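Local coordinates for protein BtGH115A (Bacteroides thetaiotaomicron, PDB 5BY3) that acts as a family GH115 4-O-methyl-alpha-glucuronidase, a glycoside hydrolase with specificity for decorated arabinogalactans, at residues I165-E170 with G435-A440; W430-G435 with L446-A451. All blocks are in the same frame, centred on the assembly; numbering follows the deposited sequence.

Contact 1 (I165-E170 with G435-A440); sequences IFINDE and GDIKPA. With NI (nickel (II) ion), chain C.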
ATOM      1  N   ILE A 165      -5.449  -6.684   2.737  1.00 41.18           N
ATOM      2  CA  ILE A 165      -5.025  -5.556   3.522  1.00 38.65           C
ATOM      3  C   ILE A 165      -4.874  -5.948   4.972  1.00 38.86           C
ATOM      4  O   ILE A 165      -5.471  -6.912   5.441  1.00 46.82           O
ATOM      5  CB  ILE A 165      -6.047  -4.380   3.399  1.00 42.81           C
ATOM      6  CG1 ILE A 165      -7.351  -4.678   4.185  1.00 37.79           C
ATOM      7  CG2 ILE A 165      -6.263  -4.001   1.917  1.00 34.18           C
ATOM      8  CD1 ILE A 165      -8.319  -3.509   4.295  1.00 37.25           C
ATOM      9  N   PHE A 166      -4.109  -5.139   5.677  1.00 37.00           N
ATOM     10  CA  PHE A 166      -3.921  -5.211   7.095  1.00 35.45           C
ATOM     11  C   PHE A 166      -4.369  -3.871   7.764  1.00 35.60           C
ATOM     12  O   PHE A 166      -3.693  -2.869   7.603  1.00 35.60           O
ATOM     13  CB  PHE A 166      -2.402  -5.543   7.321  1.00 35.95           C
ATOM     14  CG  PHE A 166      -1.944  -5.532   8.776  1.00 33.92           C
ATOM     15  CD1 PHE A 166      -2.827  -5.814   9.839  1.00 33.90           C
ATOM     16  CD2 PHE A 166      -0.604  -5.254   9.080  1.00 31.55           C
ATOM     17  CE1 PHE A 166      -2.391  -5.799  11.165  1.00 32.15           C
ATOM     18  CE2 PHE A 166      -0.165  -5.241  10.400  1.00 32.78           C
ATOM     19  CZ  PHE A 166      -1.058  -5.543  11.447  1.00 31.97           C
ATOM     20  N   ILE A 167      -5.494  -3.841   8.500  1.00 37.52           N
ATOM     21  CA  ILE A 167      -5.801  -2.662   9.304  1.00 40.48           C
ATOM     22  C   ILE A 167      -4.834  -2.669  10.504  1.00 42.74           C
ATOM     23  O   ILE A 167      -4.818  -3.637  11.268  1.00 41.35           O
ATOM     24  CB  ILE A 167      -7.276  -2.560   9.783  1.00 42.21           C
ATOM     25  CG1 ILE A 167      -8.250  -2.138   8.695  1.00 43.28           C
ATOM     26  CG2 ILE A 167      -7.431  -1.447  10.813  1.00 38.76           C
ATOM     27  CD1 ILE A 167      -8.273  -2.999   7.470  1.00 52.79           C
ATOM     28  N   ASN A 168      -4.051  -1.591  10.644  1.00 40.18           N
ATOM     29  CA  ASN A 168      -2.962  -1.443  11.637  1.00 38.35           C
ATOM     30  C   ASN A 168      -2.839   0.001  12.030  1.00 37.91           C
ATOM     31  O   ASN A 168      -3.308   0.861  11.307  1.00 42.37           O
ATOM     32  CB  ASN A 168      -1.626  -1.853  10.996  1.00 38.73           C
ATOM     33  CG  ASN A 168      -0.529  -2.160  12.009  1.00 37.56           C
ATOM     34  OD1 ASN A 168      -0.786  -2.672  13.103  1.00 40.43           O
ATOM     35  ND2 ASN A 168       0.708  -1.912  11.618  1.00 37.85           N
ATOM     36  N   ASP A 169      -2.195   0.301  13.156  1.00 37.83           N
ATOM     37  CA  ASP A 169      -2.039   1.705  13.579  1.00 38.68           C
ATOM     38  C   ASP A 169      -3.381   2.472  13.636  1.00 39.71           C
ATOM     39  O   ASP A 169      -3.453   3.700  13.378  1.00 45.68           O
ATOM     40  CB  ASP A 169      -1.011   2.420  12.687  1.00 37.37           C
ATOM     41  CG  ASP A 169       0.373   1.737  12.709  1.00 44.13           C
ATOM     42  OD1 ASP A 169       0.932   1.502  13.821  1.00 45.36           O
ATOM     43  OD2 ASP A 169       0.910   1.438  11.609  1.00 41.63           O
ATOM     44  N   GLU A 170      -4.419   1.729  14.031  1.00 37.34           N
ATOM     45  CA  GLU A 170      -5.810   2.136  14.013  1.00 39.74           C
ATOM     46  C   GLU A 170      -6.255   2.964  15.231  1.00 38.80           C
ATOM     47  O   GLU A 170      -7.446   3.332  15.297  1.00 39.75           O
ATOM     48  CB  GLU A 170      -6.728   0.892  13.860  1.00 45.35           C
ATOM     49  CG  GLU A 170      -6.846  -0.011  15.110  1.00 49.13           C
ATOM     50  CD  GLU A 170      -5.801  -1.130  15.225  1.00 51.46           C
ATOM     51  OE1 GLU A 170      -4.706  -0.988  14.678  1.00 55.23           O
ATOM     52  OE2 GLU A 170      -6.071  -2.179  15.869  1.00 55.43           O
ATOM     53  N   GLY A 435      -3.159   1.215   7.329  1.00 40.02           N
ATOM     54  CA  GLY A 435      -3.523   2.088   8.439  1.00 39.62           C
ATOM     55  C   GLY A 435      -5.022   1.971   8.686  1.00 42.83           C
ATOM     56  O   GLY A 435      -5.533   0.854   8.923  1.00 36.11           O
ATOM     57  N   ASP A 436      -5.723   3.115   8.579  1.00 42.81           N
ATOM     58  CA  ASP A 436      -7.192   3.210   8.794  1.00 41.16           C
ATOM     59  C   ASP A 436      -7.999   3.054   7.513  1.00 41.39           C
ATOM     60  O   ASP A 436      -9.189   3.401   7.514  1.00 42.23           O
ATOM     61  CB  ASP A 436      -7.562   4.570   9.391  1.00 41.81           C
ATOM     62  CG  ASP A 436      -6.729   4.934  10.604  1.00 42.83           C
ATOM     63  OD1 ASP A 436      -6.994   4.363  11.686  1.00 46.85           O
ATOM     64  OD2 ASP A 436      -5.845   5.812  10.494  1.00 44.24           O
ATOM     65  N   ILE A 437      -7.370   2.556   6.437  1.00 35.78           N
ATOM     66  CA  ILE A 437      -7.934   2.587   5.062  1.00 39.96           C
ATOM     67  C   ILE A 437      -7.976   4.034   4.503  1.00 40.95           C
ATOM     68  O   ILE A 437      -7.189   4.372   3.622  1.00 38.24           O
ATOM     69  CB  ILE A 437      -9.318   1.885   4.900  1.00 43.37           C
ATOM     70  CG1 ILE A 437      -9.295   0.429   5.474  1.00 44.77           C
ATOM     71  CG2 ILE A 437      -9.816   2.007   3.452  1.00 37.81           C
ATOM     72  CD1 ILE A 437     -10.665  -0.246   5.576  1.00 39.29           C
ATOM     73  N   LYS A 438      -8.866   4.880   5.011  1.00 40.35           N
ATOM     74  CA  LYS A 438      -8.873   6.305   4.610  1.00 42.83           C
ATOM     75  C   LYS A 438      -7.646   6.960   5.286  1.00 39.52           C
ATOM     76  O   LYS A 438      -7.409   6.684   6.447  1.00 40.41           O
ATOM     77  CB  LYS A 438     -10.222   6.969   4.979  1.00 38.94           C
ATOM     78  CG  LYS A 438     -11.431   6.158   4.457  1.00 40.26           C
ATOM     79  CD  LYS A 438     -12.807   6.686   4.880  1.00 40.35           C
ATOM     80  CE  LYS A 438     -13.104   8.056   4.299  1.00 41.58           C
ATOM     81  NZ  LYS A 438     -12.996   8.094   2.808  1.00 40.01           N
ATOM     82  N   PRO A 439      -6.841   7.770   4.593  1.00 37.57           N
ATOM     83  CA  PRO A 439      -7.142   8.317   3.281  1.00 37.36           C
ATOM     84  C   PRO A 439      -6.135   7.837   2.198  1.00 39.20           C
ATOM     85  O   PRO A 439      -5.461   8.652   1.580  1.00 40.29           O
ATOM     86  CB  PRO A 439      -6.954   9.811   3.546  1.00 35.40           C
ATOM     87  CG  PRO A 439      -5.705   9.858   4.428  1.00 37.62           C
ATOM     88  CD  PRO A 439      -5.834   8.599   5.302  1.00 38.31           C
ATOM     89  N   ALA A 440      -6.027   6.530   2.015  1.00 41.49           N
ATOM     90  CA  ALA A 440      -5.089   5.866   1.103  1.00 40.36           C
ATOM     91  C   ALA A 440      -5.849   5.174  -0.004  1.00 44.35           C
ATOM     92  O   ALA A 440      -5.306   4.238  -0.649  1.00 42.15           O
ATOM     93  CB  ALA A 440      -4.299   4.802   1.871  1.00 37.40           C
TER
HETATM   94 NI    NI C 802      -3.851   6.754   9.556  1.00 63.57          NI
HETATM   95  O   HOH W   1      -2.922   4.432  10.756  1.00 42.67           O
HETATM   96  O   HOH W   2      -4.859   5.574   7.556  1.00 34.72           O
HETATM   97  O   HOH W   3      -3.861   7.548  11.912  1.00 47.76           O

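Contact 2 (W430-G435 with L446-A451); sequences WILNVG and LFMDMA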
ATOM      1  N   TRP A 430       0.161 -10.983  -1.676  1.00 44.98           N
ATOM      2  CA  TRP A 430       0.449  -9.562  -1.453  1.00 43.22           C
ATOM      3  C   TRP A 430      -0.470  -9.013  -0.368  1.00 40.35           C
ATOM      4  O   TRP A 430      -1.699  -9.220  -0.382  1.00 42.77           O
ATOM      5  CB  TRP A 430       0.197  -8.786  -2.724  1.00 41.98           C
ATOM      6  CG  TRP A 430       1.182  -8.932  -3.839  1.00 44.57           C
ATOM      7  CD1 TRP A 430       2.211  -9.836  -3.961  1.00 47.46           C
ATOM      8  CD2 TRP A 430       1.196  -8.149  -5.029  1.00 45.62           C
ATOM      9  NE1 TRP A 430       2.888  -9.629  -5.139  1.00 46.85           N
ATOM     10  CE2 TRP A 430       2.291  -8.600  -5.815  1.00 45.35           C
ATOM     11  CE3 TRP A 430       0.408  -7.080  -5.494  1.00 43.61           C
ATOM     12  CZ2 TRP A 430       2.607  -8.034  -7.052  1.00 47.57           C
ATOM     13  CZ3 TRP A 430       0.721  -6.512  -6.719  1.00 46.86           C
ATOM     14  CH2 TRP A 430       1.810  -6.992  -7.492  1.00 47.60           C
ATOM     15  N   ILE A 431       0.138  -8.319   0.571  1.00 33.45           N
ATOM     16  CA  ILE A 431      -0.555  -7.817   1.728  1.00 30.38           C
ATOM     17  C   ILE A 431      -0.075  -6.415   1.996  1.00 32.37           C
ATOM     18  O   ILE A 431       1.160  -6.154   2.204  1.00 26.91           O
ATOM     19  CB  ILE A 431      -0.323  -8.668   3.003  1.00 29.70           C
ATOM     20  CG1 ILE A 431      -0.838 -10.106   2.854  1.00 29.91           C
ATOM     21  CG2 ILE A 431      -0.935  -7.952   4.218  1.00 31.62           C
ATOM     22  CD1 ILE A 431      -2.353 -10.312   2.765  1.00 31.31           C
ATOM     23  N   LEU A 432      -1.068  -5.513   2.019  1.00 36.33           N
ATOM     24  CA  LEU A 432      -0.824  -4.087   2.191  1.00 35.07           C
ATOM     25  C   LEU A 432      -1.168  -3.589   3.598  1.00 36.97           C
ATOM     26  O   LEU A 432      -2.311  -3.742   4.062  1.00 38.36           O
ATOM     27  CB  LEU A 432      -1.625  -3.333   1.137  1.00 34.39           C
ATOM     28  CG  LEU A 432      -1.493  -1.811   0.952  1.00 32.79           C
ATOM     29  CD1 LEU A 432      -0.067  -1.373   0.669  1.00 30.36           C
ATOM     30  CD2 LEU A 432      -2.408  -1.445  -0.190  1.00 32.51           C
ATOM     31  N   ASN A 433      -0.200  -2.976   4.272  1.00 35.33           N
ATOM     32  CA  ASN A 433      -0.510  -2.238   5.488  1.00 33.39           C
ATOM     33  C   ASN A 433      -1.153  -0.916   5.132  1.00 37.05           C
ATOM     34  O   ASN A 433      -0.518  -0.071   4.455  1.00 35.16           O
ATOM     35  CB  ASN A 433       0.745  -1.968   6.292  1.00 34.19           C
ATOM     36  CG  ASN A 433       0.435  -1.410   7.665  1.00 33.26           C
ATOM     37  OD1 ASN A 433      -0.553  -0.709   7.851  1.00 36.76           O
ATOM     38  ND2 ASN A 433       1.255  -1.740   8.630  1.00 31.23           N
ATOM     39  N   VAL A 434      -2.408  -0.732   5.568  1.00 38.71           N
ATOM     40  CA  VAL A 434      -3.227   0.388   5.054  1.00 37.42           C
ATOM     41  C   VAL A 434      -3.662   1.395   6.105  1.00 41.09           C
ATOM     42  O   VAL A 434      -4.492   2.293   5.807  1.00 38.94           O
ATOM     43  CB  VAL A 434      -4.503  -0.075   4.320  1.00 35.60           C
ATOM     44  CG1 VAL A 434      -4.154  -0.900   3.105  1.00 31.87           C
ATOM     45  CG2 VAL A 434      -5.482  -0.776   5.271  1.00 32.50           C
ATOM     46  N   GLY A 435      -3.159   1.215   7.329  1.00 40.02           N
ATOM     47  CA  GLY A 435      -3.523   2.088   8.439  1.00 39.62           C
ATOM     48  C   GLY A 435      -5.022   1.971   8.686  1.00 42.83           C
ATOM     49  O   GLY A 435      -5.533   0.854   8.923  1.00 36.11           O
ATOM     50  N   LEU A 446      -4.704   1.039  -6.502  1.00 35.98           N
ATOM     51  CA  LEU A 446      -3.570   0.759  -7.364  1.00 35.88           C
ATOM     52  C   LEU A 446      -2.957  -0.619  -7.020  1.00 38.38           C
ATOM     53  O   LEU A 446      -2.856  -1.483  -7.876  1.00 43.89           O
ATOM     54  CB  LEU A 446      -2.523   1.873  -7.267  1.00 32.79           C
ATOM     55  CG  LEU A 446      -1.255   1.743  -8.145  1.00 34.12           C
ATOM     56  CD1 LEU A 446      -1.572   1.617  -9.658  1.00 33.99           C
ATOM     57  CD2 LEU A 446      -0.327   2.921  -7.849  1.00 31.44           C
ATOM     58  N   PHE A 447      -2.568  -0.808  -5.761  1.00 36.24           N
ATOM     59  CA  PHE A 447      -2.053  -2.061  -5.291  1.00 35.56           C
ATOM     60  C   PHE A 447      -2.979  -3.225  -5.687  1.00 37.08           C
ATOM     61  O   PHE A 447      -2.508  -4.246  -6.156  1.00 33.45           O
ATOM     62  CB  PHE A 447      -1.908  -1.975  -3.769  1.00 38.98           C
ATOM     63  CG  PHE A 447      -1.026  -3.035  -3.157  1.00 36.86           C
ATOM     64  CD1 PHE A 447      -1.566  -4.243  -2.716  1.00 37.22           C
ATOM     65  CD2 PHE A 447       0.345  -2.808  -2.988  1.00 37.60           C
ATOM     66  CE1 PHE A 447      -0.754  -5.219  -2.142  1.00 34.95           C
ATOM     67  CE2 PHE A 447       1.156  -3.777  -2.401  1.00 34.99           C
ATOM     68  CZ  PHE A 447       0.592  -4.973  -1.977  1.00 33.41           C
HETATM   69  N   MSE A 448      -4.288  -3.051  -5.518  1.00 36.07           N
HETATM   70  CA  MSE A 448      -5.241  -4.157  -5.711  1.00 37.89           C
HETATM   71  C   MSE A 448      -5.438  -4.446  -7.165  1.00 36.29           C
HETATM   72  O   MSE A 448      -5.612  -5.620  -7.520  1.00 38.69           O
HETATM   73  CB  MSE A 448      -6.605  -4.012  -5.014  1.00 37.54           C
HETATM   74  CG  MSE A 448      -6.509  -4.010  -3.491  1.00 42.27           C
HETATM   75 SE   MSE A 448      -5.556  -5.564  -2.722  1.00 43.95          SE
HETATM   76  CE  MSE A 448      -4.836  -4.615  -1.178  1.00 36.88           C
ATOM     77  N   ASP A 449      -5.415  -3.395  -7.990  1.00 34.82           N
ATOM     78  CA  ASP A 449      -5.369  -3.520  -9.461  1.00 39.08           C
ATOM     79  C   ASP A 449      -4.131  -4.268  -9.931  1.00 41.83           C
ATOM     80  O   ASP A 449      -4.234  -5.124 -10.814  1.00 43.11           O
ATOM     81  CB  ASP A 449      -5.421  -2.154 -10.175  1.00 36.74           C
ATOM     82  CG  ASP A 449      -6.826  -1.522 -10.176  1.00 39.21           C
ATOM     83  OD1 ASP A 449      -7.807  -2.230  -9.882  1.00 43.85           O
ATOM     84  OD2 ASP A 449      -6.951  -0.307 -10.456  1.00 35.00           O
HETATM   85  N   MSE A 450      -2.971  -3.938  -9.339  1.00 41.79           N
HETATM   86  CA  MSE A 450      -1.708  -4.584  -9.688  1.00 43.67           C
HETATM   87  C   MSE A 450      -1.848  -6.062  -9.469  1.00 44.01           C
HETATM   88  O   MSE A 450      -1.598  -6.842 -10.377  1.00 49.11           O
HETATM   89  CB  MSE A 450      -0.541  -3.958  -8.955  1.00 41.61           C
HETATM   90  CG  MSE A 450      -0.133  -2.766  -9.802  1.00 39.76           C
HETATM   91 SE   MSE A 450       1.232  -1.716  -8.867  1.00 35.79          SE
HETATM   92  CE  MSE A 450       2.664  -2.782  -9.719  1.00 36.07           C
ATOM     93  N   ALA A 451      -2.369  -6.416  -8.304  1.00 41.34           N
ATOM     94  CA  ALA A 451      -2.470  -7.784  -7.815  1.00 43.44           C
ATOM     95  C   ALA A 451      -3.525  -8.551  -8.574  1.00 47.08           C
ATOM     96  O   ALA A 451      -3.435  -9.777  -8.689  1.00 48.16           O
ATOM     97  CB  ALA A 451      -2.776  -7.791  -6.317  1.00 41.15           C
TER

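Contact 1 (I165-E170 with G435-A440)
Asn168 meets Gly435 backbone to backbone: its N-H gives a weak hydrogen bond to Gly435 O (N to O 3.3 Å, 156° at the hydrogen), and its O receives a CA-H...O contact from Gly435 CA at 3.1 Å. The pair lies just beyond the C-terminal ends of strands 162-166 and 429-433, adjacent parallel strands, the first and last in sequence of the eight in this TIM-barrel domain. Ile167 rests CG2 against the carbonyl Gly435 O at 3.5 Å. Its CG1 branch lies beside the backbone N (chi1 -76°), and from there CD1 reaches the apolar Ile437 CG1 at 4.1 Å, the two side chains crossing at a slant. Ile437 CD1 also meets Ile165 CD1, 4.2 Å away, while Leu174 of helix 174-182 touches both Ile167 and Ile437. With an alanine in place of Ile167 the CD1 methyl is lost, and Ile437 CG1 is likely to be left without this neighbour, a gap opening between strand end and loop. Asp436 divides its carboxylate between two tasks. OD1 lies near Glu170 CA and accepts from Leu174 N, which helps fix the rotation of the group; OD2 binds nickel at 2.4 Å. The carbonyl O of Leu404 and waters 2 and 3 also bind the metal. Water 1 donates to Asp169 O at 2.8 Å and to Asp436 OD2 at 3.2 Å, and so bridges the two segments. Water 2, held by Asp436 N and Lys438 O, also binds the nickel.

Contact 2 (W430-G435 with L446-A451)
The last strand of the barrel and the helix that follows it pack through Trp430 and Leu432 on one side and Phe447 on the other, with no hydrogen bond between the segments. The axes of strand 430-433 and helix 446-451 run antiparallel, 9.9 Å apart. Phe447 has CG anti to its backbone N (chi1 -163°), which sends the ring out from the helix between the two strand residues. Trp430 CE3 lies over one face, toward the rim; the six-membered ring of Trp430 is oblique to that of Phe447, planes at 56° and centroids 5.4 Å apart. Over the opposite face Leu432 CB makes a CH-pi contact, 4.0 Å from the centroid of the Phe447 ring. Leu432 CD2 presses on Phe447 CG at 3.6 Å. This is the beta-alpha layering of a TIM barrel, the strand's outward side chains meeting the helix that returns along it. Further along the helix, Met450 CB comes to the edge of the Trp430 indole, 3.6 Å from CZ3, and Ala451 CB closes on Trp430 CE3 at 3.4 Å. The indole's polar atom, NE1, donates to Ile426 O. Met448, a selenomethionine, starts away from the strand but bends back, bringing CE to 4.1 Å from Leu432 CD2. At the strand's far end Asn433 OD1 accepts from Gly435 N at 3.3 Å, an Asx turn.

Contact 1 and contact 2 have centres 11 Å apart and share Gly435, where strand 429-433 gives way to the loop carrying Asp436. Strands 162-166 and 429-433 pair directly: Phe166 N lies 2.8 Å from Leu432 O, and Phe166 O 3.2 Å from Val434 N, both probable hydrogen bonds. On the barrel's outer side Ile165 CG2 packs on Met448 CE at 3.5 Å, so strand 162-166 also touches the helix of contact 2. The metal separates the two in character: contact 1 supplies a nickel ligand just past the strands' C-terminal ends, whereas the Leu432 side chain of contact 2 lies about 12 Å from the ion, in the apolar layer between strand 429-433 and helix 441-452.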